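Local coordinates for alanine dehydrogenase (Archaeoglobus fulgidus, PDB 1OMO), which catalyses the NAD-dependent oxidative deamination of L-alanine to pyruvate and the reverse reductive amination of pyruvate, working as a homodimer, at residues Leu87-Pro90 with Glu91-Phe94; Tyr103-Ser106 with Leu107-Ala111; Gln140-Ala143 with Leu144-Val147; Val300-Val303 with Val304-Ala308. All coordinates share one frame; numbering follows the deposited sequence.

Contact 1 (Leu87-Pro90 with Glu91-Phe94); sequences LNSP and ETGF
The hairpin that links the antiparallel strands 83-88 and 95-100 is closed where Ser89 meets Gly93 and Phe94. Ser89 N donates to Phe94 O at 2.9 Å, and Ser89 O receives Gly93 N at 2.7 Å, so Ser89 holds the far end of the loop through both N and O. Gly93 has a positive phi (75°), which suits glycine and turns the chain back toward the next strand.

Asn88 reaches across with ND2 to Gly93 O at 3.0 Å in an almost straight bond; the acceptor lies in the plane of the amide, while the donor sits above that of the glycine carbonyl. Asn88 OD1 accepts a hydrogen bond from Trp66 NE1 of the second subunit, fixing the amide at both ends. Inside the loop, Ser89 OG, turned opposite its own backbone N (chi1 157°), gives a weak bond to Thr92 OG1 at 3.2 Å and takes another weak one from Glu91 N. Thr92 OG1 in turn accepts from Phe94 N at 3.3 Å, forming an ST turn.

The connection Pro90-Gly93, near-helical and right-handed through Thr92 and left-handed at the glycine, is a familiar beta-hairpin loop, here pressed against the partner subunit.

Contact 2 (Tyr103-Ser106 with Leu107-Ala111); sequences YTTS and LRTGA. With NAD (nicotinamide-adenine-dinucleotide), chain D.
Arg108 and Thr109, one helical turn beyond Thr104 and Thr105, carry the side of helix 102-120 that meets the cofactor. The backbone supplies the regular part: Leu107 N donates to Tyr103 O at 3.0 Å, and Gly110 N to Ser106 O at 2.9 Å. Thr109 N is less well served, with weak bonds to Thr105 O and Ser106 O.

A side-chain hydrogen bond makes up for this. Thr109 OG1 donates to Thr105 O at 2.6 Å, its place beside its own backbone N (chi1 -56°) turning the hydroxyl back over the preceding turn. Thr109 OG1 also accepts a weak bond from Arg108 NH1.

To NAD, Arg108 NH1 donates at O7N of the nicotinamide amide, 2.9 Å away, with the acceptor in the guanidinium plane at its edge. Thr109 OG1 lies 3.0 Å from C4N, the carbon that exchanges hydride. With CG between the backbone N and the carbonyl carbon (chi1 60°) and a bend at chi2 (68°), the arginine folds alongside Thr105, whose CG2 sits 4.1 Å above the centre of the guanidinium plane. Asp297 pairs with Arg108 NE, and Thr105 OG1 bonds to Ala101 O and to Lys65, the probable proton donor/acceptor.

On another flank Tyr103 CE1 meets Leu107 CG at 4.1 Å, and Leu107 also packs on Met17 and Phe139.

A helix that offers an arginine and a threonine to the nicotinamide carboxamide and ring in this way forms one wall of the dinucleotide-binding active site.

Contact 3 (Gln140-Ala143 with Leu144-Val147); sequences QLEA and LRRV
Glu142 draws Arg145 and Arg146, three and four residues along helix 135-147, into one salt-bridge network. Its chain, bent at chi2 (-69°), brings the carboxylate back to the two arginines. All three of their bonds to it converge on Glu142 OE2. Arg145 grips it side-on: NE, at 2.9 Å, comes from above the carboxylate plane, and NH2, at 3.0 Å, meets the syn lone pair. Arg146 NH2 takes the anti lone pair at 2.8 Å and also donates to the backbone oxygen Glu142 O, 3.0 Å away and out of the guanidinium plane. Both guanidinium groups present their edges, 72° and 79° from the carboxylate plane. Glu142 OE1 is hydrogen-bonded to Tyr169 OH, probably restraining the carboxylate's rotation. An alanine at Glu142 is likely to leave Arg145 and Arg146 without their shared counter-charge and freer to swing.

In the backbone, Leu144 N reaches Gln140 O at 2.9 Å and Arg145 N Leu141 O at 3.0 Å.

Apolar contact is lighter, Leu144 CD1 lying 4.1 Å from Gln140 CG. With charges on one flank and Leu144 against strand 190-193, this is the crossover helix between strands 127-131 and 152-156 in a beta-alpha-beta unit of the Rossmann-fold NAD domain.

Contact 4 (Val300-Val303 with Val304-Ala308); sequences VAKV and VYENA
Four backbone hydrogen bonds bind Val300-Val303 to Val304-Ala308 in regular alpha-helical spacing, each donor four residues after its acceptor: the shortest joins Tyr305 N to Ala301 O at 2.8 Å and the longest Val304 N to Val300 O at 3.3 Å.

Over this frame Lys302 and Glu306 meet one turn apart. Both chains are extended beyond CG, and the lysine passes the carboxylate with its CE, 3.1 Å from Glu306 OE1, before its ammonium. The ion pair proper, Lys302 NZ to Glu306 OE1, is long at 3.8 Å. Each end has a closer partner outside the turn: NZ bonds to Met59 O, and OE1 to the hydroxyl of Tyr61. A leucine in place of Glu306 would probably leave the Tyr61 hydroxyl without this partner and the lysine without this long ion pair.

Val303 and Asn307 run side by side on another flank. Val303 CG1 touches Asn307 ND2 at 3.5 Å, and the amide, with CG set beside its backbone N (chi1 -79°), sends ND2 to Leu14 O and the carboxylate of Glu19. Val304 fits its CG2 against Val300 O at 3.6 Å and faces the apolar Ile15, Leu6 and Met99.

The chemistry implies that helix 294-311 owes its internal cohesion mainly to its backbone, while the polar ends of its side chains reach neighbouring parts of the fold, the long salt bridge probably adding only modest electrostatic support.

Contacts 2 and 4 lie on neighbouring helices that pack together, Thr104 and Arg108 resting on Val300, and contact 3 meets contact 2 but not contact 4, Ala143 sitting against Gly110. Contact 1 belongs to the beta-sheet domain and reaches this group through Leu87, which touches Tyr305 of contact 4. Chemistry follows place. Contact 2, about 6 Å from the chain centre to its own centre, is mostly buried and divides its polar groups between NAD and neighbouring residues. Contacts 3 and 4, partly buried, pair charges along a helix, tightly in the first and loosely in the second. Contact 1 is also largely buried, though far from that centre, partly because the second subunit covers it.

Contact 1 (Leu87-Pro90 with Glu91-Phe94)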
loop_
_atom_site.group_PDB
_atom_site.type_symbol
_atom_site.label_atom_id
_atom_site.label_comp_id
_atom_site.label_asym_id
_atom_site.label_seq_id
_atom_site.Cartn_x
_atom_site.Cartn_y
_atom_site.Cartn_z
ATOM N N LEU A 87 -11.156 3.533 -1.502
ATOM C CA LEU A 87 -12.133 2.444 -1.378
ATOM C C LEU A 87 -12.385 1.917 -2.762
ATOM O O LEU A 87 -12.738 2.695 -3.640
ATOM C CB LEU A 87 -13.470 2.959 -0.844
ATOM C CG LEU A 87 -14.201 2.354 0.345
ATOM C CD1 LEU A 87 -15.658 2.699 0.173
ATOM C CD2 LEU A 87 -14.047 0.878 0.450
ATOM N N ASN A 88 -12.250 0.606 -2.953
ATOM C CA ASN A 88 -12.463 0.023 -4.286
ATOM C C ASN A 88 -13.534 -1.053 -4.329
ATOM O O ASN A 88 -13.985 -1.553 -3.302
ATOM C CB ASN A 88 -11.176 -0.601 -4.825
ATOM C CG ASN A 88 -9.983 0.361 -4.800
ATOM O OD1 ASN A 88 -9.558 0.830 -3.732
ATOM N ND2 ASN A 88 -9.435 0.651 -5.979
ATOM N N SER A 89 -13.932 -1.408 -5.546
ATOM C CA SER A 89 -14.910 -2.477 -5.750
ATOM C C SER A 89 -14.123 -3.761 -5.988
ATOM O O SER A 89 -13.244 -3.798 -6.832
ATOM C CB SER A 89 -15.776 -2.188 -6.977
ATOM O OG SER A 89 -16.335 -3.383 -7.500
ATOM N N PRO A 90 -14.419 -4.829 -5.243
ATOM C CA PRO A 90 -13.661 -6.055 -5.491
ATOM C C PRO A 90 -14.006 -6.726 -6.846
ATOM O O PRO A 90 -13.233 -7.547 -7.350
ATOM C CB PRO A 90 -14.031 -6.942 -4.299
ATOM C CG PRO A 90 -14.425 -5.966 -3.221
ATOM C CD PRO A 90 -15.235 -4.957 -4.025
ATOM N N GLU A 91 -15.146 -6.396 -7.442
ATOM C CA GLU A 91 -15.511 -7.024 -8.712
ATOM C C GLU A 91 -14.895 -6.348 -9.926
ATOM O O GLU A 91 -14.649 -7.011 -10.942
ATOM C CB GLU A 91 -17.031 -7.061 -8.898
ATOM C CG GLU A 91 -17.736 -8.187 -8.142
ATOM C CD GLU A 91 -17.679 -8.009 -6.632
ATOM O OE1 GLU A 91 -18.163 -6.964 -6.125
ATOM O OE2 GLU A 91 -17.149 -8.918 -5.944
ATOM N N THR A 92 -14.627 -5.046 -9.825
ATOM C CA THR A 92 -14.057 -4.287 -10.943
ATOM C C THR A 92 -12.731 -3.579 -10.624
ATOM O O THR A 92 -12.063 -3.076 -11.528
ATOM C CB THR A 92 -15.033 -3.213 -11.390
ATOM O OG1 THR A 92 -15.239 -2.296 -10.305
ATOM C CG2 THR A 92 -16.373 -3.832 -11.777
ATOM N N GLY A 93 -12.378 -3.520 -9.333
ATOM C CA GLY A 93 -11.155 -2.857 -8.894
ATOM C C GLY A 93 -11.296 -1.346 -8.929
ATOM O O GLY A 93 -10.396 -0.606 -8.546
ATOM N N PHE A 94 -12.445 -0.875 -9.384
ATOM C CA PHE A 94 -12.677 0.547 -9.503
ATOM C C PHE A 94 -12.593 1.305 -8.176
ATOM O O PHE A 94 -13.120 0.854 -7.139
ATOM C CB PHE A 94 -14.040 0.800 -10.129
ATOM C CG PHE A 94 -14.313 2.258 -10.414
ATOM C CD1 PHE A 94 -13.799 2.862 -11.551
ATOM C CD2 PHE A 94 -15.048 3.030 -9.531
ATOM C CE1 PHE A 94 -14.005 4.211 -11.807
ATOM C CE2 PHE A 94 -15.270 4.392 -9.772
ATOM C CZ PHE A 94 -14.745 4.983 -10.912
#

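Contact 2 (Tyr103-Ser106 with Leu107-Ala111)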
loop_
_atom_site.group_PDB
_atom_site.type_symbol
_atom_site.label_atom_id
_atom_site.label_comp_id
_atom_site.label_asym_id
_atom_site.label_seq_id
_atom_site.Cartn_x
_atom_site.Cartn_y
_atom_site.Cartn_z
ATOM N N TYR A 103 -9.860 11.199 10.721
ATOM C CA TYR A 103 -10.824 11.086 11.778
ATOM C C TYR A 103 -11.273 9.659 12.042
ATOM O O TYR A 103 -11.396 9.262 13.198
ATOM C CB TYR A 103 -12.025 11.952 11.442
ATOM C CG TYR A 103 -13.203 11.798 12.373
ATOM C CD1 TYR A 103 -14.328 11.071 11.985
ATOM C CD2 TYR A 103 -13.230 12.444 13.615
ATOM C CE1 TYR A 103 -15.453 10.999 12.802
ATOM C CE2 TYR A 103 -14.338 12.372 14.424
ATOM C CZ TYR A 103 -15.442 11.648 14.009
ATOM O OH TYR A 103 -16.537 11.552 14.826
ATOM N N THR A 104 -11.514 8.874 10.990
ATOM C CA THR A 104 -12.003 7.529 11.214
ATOM C C THR A 104 -10.961 6.619 11.793
ATOM O O THR A 104 -11.290 5.554 12.286
ATOM C CB THR A 104 -12.616 6.860 9.927
ATOM O OG1 THR A 104 -11.686 6.915 8.833
ATOM C CG2 THR A 104 -13.950 7.547 9.547
ATOM N N THR A 105 -9.694 7.010 11.717
ATOM C CA THR A 105 -8.644 6.174 12.310
ATOM C C THR A 105 -8.806 6.291 13.845
ATOM O O THR A 105 -8.740 5.291 14.570
ATOM C CB THR A 105 -7.226 6.647 11.866
ATOM O OG1 THR A 105 -7.046 6.353 10.475
ATOM C CG2 THR A 105 -6.134 5.984 12.688
ATOM N N SER A 106 -9.064 7.507 14.332
ATOM C CA SER A 106 -9.250 7.726 15.781
ATOM C C SER A 106 -10.551 7.057 16.229
ATOM O O SER A 106 -10.595 6.359 17.254
ATOM C CB SER A 106 -9.321 9.230 16.111
ATOM O OG SER A 106 -8.026 9.790 16.158
ATOM N N LEU A 107 -11.593 7.251 15.421
ATOM C CA LEU A 107 -12.918 6.708 15.683
ATOM C C LEU A 107 -12.887 5.196 15.829
ATOM O O LEU A 107 -13.358 4.666 16.837
ATOM C CB LEU A 107 -13.873 7.081 14.552
ATOM C CG LEU A 107 -15.346 7.422 14.834
ATOM C CD1 LEU A 107 -16.224 6.632 13.888
ATOM C CD2 LEU A 107 -15.730 7.173 16.246
ATOM N N ARG A 108 -12.324 4.487 14.842
ATOM C CA ARG A 108 -12.335 3.044 14.916
ATOM C C ARG A 108 -11.369 2.478 15.965
ATOM O O ARG A 108 -11.462 1.314 16.325
ATOM C CB ARG A 108 -12.099 2.417 13.537
ATOM C CG ARG A 108 -10.787 2.750 12.821
ATOM C CD ARG A 108 -9.520 2.182 13.479
ATOM N NE ARG A 108 -8.423 2.035 12.510
ATOM C CZ ARG A 108 -7.130 1.940 12.831
ATOM N NH1 ARG A 108 -6.756 2.001 14.100
ATOM N NH2 ARG A 108 -6.214 1.714 11.892
ATOM N N THR A 109 -10.445 3.291 16.452
ATOM C CA THR A 109 -9.528 2.824 17.499
ATOM C C THR A 109 -10.368 2.952 18.753
ATOM O O THR A 109 -10.378 2.060 19.604
ATOM C CB THR A 109 -8.261 3.717 17.587
ATOM O OG1 THR A 109 -7.642 3.755 16.286
ATOM C CG2 THR A 109 -7.270 3.139 18.620
ATOM N N GLY A 110 -11.111 4.044 18.850
ATOM C CA GLY A 110 -11.982 4.180 19.992
ATOM C C GLY A 110 -12.968 3.019 20.023
ATOM O O GLY A 110 -13.141 2.355 21.057
ATOM N N ALA A 111 -13.618 2.753 18.884
ATOM C CA ALA A 111 -14.601 1.671 18.809
ATOM C C ALA A 111 -13.996 0.328 19.267
ATOM O O ALA A 111 -14.620 -0.406 20.044
ATOM C CB ALA A 111 -15.161 1.557 17.377
HETATM P PA NAD D . -1.896 12.957 21.588
HETATM O O1A NAD D . -0.523 13.508 21.474
HETATM O O2A NAD D . -3.091 13.891 21.357
HETATM O O5B NAD D . -2.284 12.120 22.959
HETATM C C5B NAD D . -1.245 11.545 23.857
HETATM C C4B NAD D . -1.429 12.221 25.241
HETATM O O4B NAD D . -0.390 11.546 26.079
HETATM C C3B NAD D . -1.030 13.768 25.366
HETATM O O3B NAD D . -2.149 14.558 25.935
HETATM C C2B NAD D . 0.247 13.804 26.240
HETATM O O2B NAD D . 0.533 14.931 26.984
HETATM C C1B NAD D . 0.076 12.471 27.033
HETATM N N9A NAD D . 1.315 11.887 27.457
HETATM C C8A NAD D . 2.545 11.772 26.840
HETATM N N7A NAD D . 3.439 11.138 27.569
HETATM C C5A NAD D . 2.861 10.796 28.712
HETATM C C6A NAD D . 3.354 10.072 29.884
HETATM N N6A NAD D . 4.588 9.646 29.965
HETATM N N1A NAD D . 2.421 9.897 30.891
HETATM C C2A NAD D . 1.143 10.342 30.833
HETATM N N3A NAD D . 0.626 11.050 29.725
HETATM C C4A NAD D . 1.519 11.236 28.682
HETATM O O3 NAD D . -2.246 11.586 20.711
HETATM P PN NAD D . -3.631 10.635 20.454
HETATM O O1N NAD D . -4.683 11.095 21.428
HETATM O O2N NAD D . -3.888 10.545 18.963
HETATM O O5D NAD D . -2.987 9.180 21.013
HETATM C C5D NAD D . -1.532 9.015 20.440
HETATM C C4D NAD D . -0.962 7.663 20.718
HETATM O O4D NAD D . -1.951 6.630 20.159
HETATM C C3D NAD D . 0.382 7.340 19.992
HETATM O O3D NAD D . 1.144 6.331 20.680
HETATM C C2D NAD D . -0.148 6.877 18.631
HETATM O O2D NAD D . 0.826 6.416 17.754
HETATM C C1D NAD D . -1.278 5.841 19.097
HETATM N N1N NAD D . -2.439 5.519 18.197
HETATM C C2N NAD D . -2.650 4.079 18.061
HETATM C C3N NAD D . -3.868 3.732 17.371
HETATM C C7N NAD D . -4.088 2.111 17.212
HETATM O O7N NAD D . -4.821 1.700 16.267
HETATM N N7N NAD D . -3.482 1.284 18.123
HETATM C C4N NAD D . -4.834 4.629 16.855
HETATM C C5N NAD D . -4.495 6.027 17.068
HETATM C C6N NAD D . -3.331 6.456 17.725
#

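Contact 3 (Gln140-Ala143 with Leu144-Val147)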
loop_
_atom_site.group_PDB
_atom_site.type_symbol
_atom_site.label_atom_id
_atom_site.label_comp_id
_atom_site.label_asym_id
_atom_site.label_seq_id
_atom_site.Cartn_x
_atom_site.Cartn_y
_atom_site.Cartn_z
ATOM N N GLN A 140 -11.838 6.716 23.255
ATOM C CA GLN A 140 -11.972 5.510 24.044
ATOM C C GLN A 140 -13.153 5.729 25.021
ATOM O O GLN A 140 -14.026 4.869 25.157
ATOM C CB GLN A 140 -10.674 5.268 24.791
ATOM C CG GLN A 140 -10.450 3.866 25.195
ATOM C CD GLN A 140 -9.946 2.962 24.066
ATOM O OE1 GLN A 140 -10.013 1.748 24.191
ATOM N NE2 GLN A 140 -9.438 3.543 22.983
ATOM N N LEU A 141 -13.167 6.890 25.681
ATOM C CA LEU A 141 -14.204 7.258 26.637
ATOM C C LEU A 141 -15.585 7.150 26.003
ATOM O O LEU A 141 -16.477 6.565 26.588
ATOM C CB LEU A 141 -13.965 8.692 27.122
ATOM C CG LEU A 141 -14.795 9.404 28.208
ATOM C CD1 LEU A 141 -16.033 9.937 27.601
ATOM C CD2 LEU A 141 -15.121 8.480 29.373
ATOM N N GLU A 142 -15.742 7.706 24.803
ATOM C CA GLU A 142 -17.013 7.674 24.106
ATOM C C GLU A 142 -17.448 6.260 23.707
ATOM O O GLU A 142 -18.621 5.945 23.770
ATOM C CB GLU A 142 -16.980 8.573 22.862
ATOM C CG GLU A 142 -16.886 10.046 23.158
ATOM C CD GLU A 142 -18.152 10.635 23.788
ATOM O OE1 GLU A 142 -18.088 11.788 24.281
ATOM O OE2 GLU A 142 -19.207 9.964 23.782
ATOM N N ALA A 143 -16.519 5.424 23.265
ATOM C CA ALA A 143 -16.883 4.069 22.907
ATOM C C ALA A 143 -17.316 3.306 24.171
ATOM O O ALA A 143 -18.339 2.591 24.169
ATOM C CB ALA A 143 -15.724 3.373 22.269
ATOM N N LEU A 144 -16.529 3.455 25.237
ATOM C CA LEU A 144 -16.794 2.775 26.490
ATOM C C LEU A 144 -18.137 3.135 27.123
ATOM O O LEU A 144 -18.802 2.274 27.733
ATOM C CB LEU A 144 -15.651 3.040 27.493
ATOM C CG LEU A 144 -14.278 2.403 27.213
ATOM C CD1 LEU A 144 -13.213 3.017 28.117
ATOM C CD2 LEU A 144 -14.364 0.882 27.458
ATOM N N ARG A 145 -18.565 4.383 27.005
ATOM C CA ARG A 145 -19.833 4.661 27.606
ATOM C C ARG A 145 -20.973 4.102 26.771
ATOM O O ARG A 145 -22.115 4.159 27.170
ATOM C CB ARG A 145 -20.011 6.145 27.923
ATOM C CG ARG A 145 -19.989 7.082 26.794
ATOM C CD ARG A 145 -20.206 8.458 27.370
ATOM N NE ARG A 145 -20.421 9.434 26.324
ATOM C CZ ARG A 145 -21.192 10.504 26.466
ATOM N NH1 ARG A 145 -21.821 10.719 27.609
ATOM N NH2 ARG A 145 -21.297 11.380 25.474
ATOM N N ARG A 146 -20.678 3.533 25.614
ATOM C CA ARG A 146 -21.757 2.921 24.845
ATOM C C ARG A 146 -21.944 1.549 25.474
ATOM O O ARG A 146 -22.962 0.926 25.311
ATOM C CB ARG A 146 -21.375 2.740 23.370
ATOM C CG ARG A 146 -21.967 3.772 22.429
ATOM C CD ARG A 146 -21.522 5.161 22.785
ATOM N NE ARG A 146 -21.910 6.122 21.764
ATOM C CZ ARG A 146 -21.468 7.376 21.715
ATOM N NH1 ARG A 146 -21.885 8.190 20.742
ATOM N NH2 ARG A 146 -20.609 7.812 22.636
ATOM N N VAL A 147 -20.948 1.074 26.204
ATOM C CA VAL A 147 -21.078 -0.257 26.768
ATOM C C VAL A 147 -21.122 -0.355 28.286
ATOM O O VAL A 147 -21.452 -1.412 28.833
ATOM C CB VAL A 147 -19.959 -1.213 26.209
ATOM C CG1 VAL A 147 -20.231 -1.516 24.714
ATOM C CG2 VAL A 147 -18.587 -0.574 26.334
#

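Contact 4 (Val300-Val303 with Val304-Ala308)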
loop_
_atom_site.group_PDB
_atom_site.type_symbol
_atom_site.label_atom_id
_atom_site.label_comp_id
_atom_site.label_asym_id
_atom_site.label_seq_id
_atom_site.Cartn_x
_atom_site.Cartn_y
_atom_site.Cartn_z
ATOM N N VAL A 300 -15.046 0.436 8.392
ATOM C CA VAL A 300 -15.541 1.746 8.682
ATOM C C VAL A 300 -15.676 2.633 7.435
ATOM O O VAL A 300 -16.589 3.441 7.359
ATOM C CB VAL A 300 -14.652 2.414 9.738
ATOM C CG1 VAL A 300 -14.542 3.882 9.453
ATOM C CG2 VAL A 300 -15.250 2.192 11.137
ATOM N N ALA A 301 -14.774 2.510 6.472
ATOM C CA ALA A 301 -14.898 3.330 5.273
ATOM C C ALA A 301 -16.151 2.917 4.468
ATOM O O ALA A 301 -16.797 3.755 3.806
ATOM C CB ALA A 301 -13.633 3.216 4.419
ATOM N N LYS A 302 -16.498 1.632 4.531
ATOM C CA LYS A 302 -17.689 1.143 3.841
ATOM C C LYS A 302 -18.940 1.863 4.365
ATOM O O LYS A 302 -19.853 2.203 3.601
ATOM C CB LYS A 302 -17.869 -0.361 4.040
ATOM C CG LYS A 302 -19.370 -0.736 3.993
ATOM C CD LYS A 302 -19.634 -2.219 3.879
ATOM C CE LYS A 302 -21.131 -2.492 3.642
ATOM N NZ LYS A 302 -21.344 -3.894 3.218
ATOM N N VAL A 303 -18.996 2.082 5.673
ATOM C CA VAL A 303 -20.146 2.754 6.256
ATOM C C VAL A 303 -20.221 4.214 5.844
ATOM O O VAL A 303 -21.304 4.728 5.583
ATOM C CB VAL A 303 -20.110 2.655 7.773
ATOM C CG1 VAL A 303 -21.113 3.633 8.385
ATOM C CG2 VAL A 303 -20.433 1.226 8.193
ATOM N N VAL A 304 -19.071 4.884 5.814
ATOM C CA VAL A 304 -18.992 6.283 5.409
ATOM C C VAL A 304 -19.398 6.421 3.943
ATOM O O VAL A 304 -20.096 7.380 3.555
ATOM C CB VAL A 304 -17.545 6.823 5.530
ATOM C CG1 VAL A 304 -17.400 8.145 4.764
ATOM C CG2 VAL A 304 -17.181 7.011 6.993
ATOM N N TYR A 305 -18.940 5.480 3.115
ATOM C CA TYR A 305 -19.254 5.561 1.686
ATOM C C TYR A 305 -20.766 5.405 1.413
ATOM O O TYR A 305 -21.345 6.210 0.706
ATOM C CB TYR A 305 -18.437 4.527 0.877
ATOM C CG TYR A 305 -18.771 4.497 -0.610
ATOM C CD1 TYR A 305 -19.411 3.398 -1.170
ATOM C CD2 TYR A 305 -18.501 5.593 -1.441
ATOM C CE1 TYR A 305 -19.789 3.376 -2.527
ATOM C CE2 TYR A 305 -18.870 5.582 -2.793
ATOM C CZ TYR A 305 -19.520 4.465 -3.328
ATOM O OH TYR A 305 -19.895 4.436 -4.640
ATOM N N GLU A 306 -21.399 4.397 1.992
ATOM C CA GLU A 306 -22.825 4.178 1.785
ATOM C C GLU A 306 -23.637 5.297 2.411
ATOM O O GLU A 306 -24.652 5.703 1.858
ATOM C CB GLU A 306 -23.229 2.798 2.330
ATOM C CG GLU A 306 -22.561 1.680 1.525
ATOM C CD GLU A 306 -22.790 0.292 2.060
ATOM O OE1 GLU A 306 -22.340 -0.670 1.414
ATOM O OE2 GLU A 306 -23.412 0.147 3.127
ATOM N N ASN A 307 -23.206 5.827 3.548
ATOM C CA ASN A 307 -23.967 6.915 4.121
ATOM C C ASN A 307 -23.785 8.156 3.274
ATOM O O ASN A 307 -24.631 9.039 3.276
ATOM C CB ASN A 307 -23.529 7.210 5.542
ATOM C CG ASN A 307 -24.111 6.242 6.536
ATOM O OD1 ASN A 307 -25.108 5.588 6.259
ATOM N ND2 ASN A 307 -23.503 6.153 7.705
ATOM N N ALA A 308 -22.664 8.233 2.567
ATOM C CA ALA A 308 -22.386 9.367 1.721
ATOM C C ALA A 308 -23.317 9.329 0.491
ATOM O O ALA A 308 -23.848 10.369 0.080
ATOM C CB ALA A 308 -20.920 9.359 1.298
#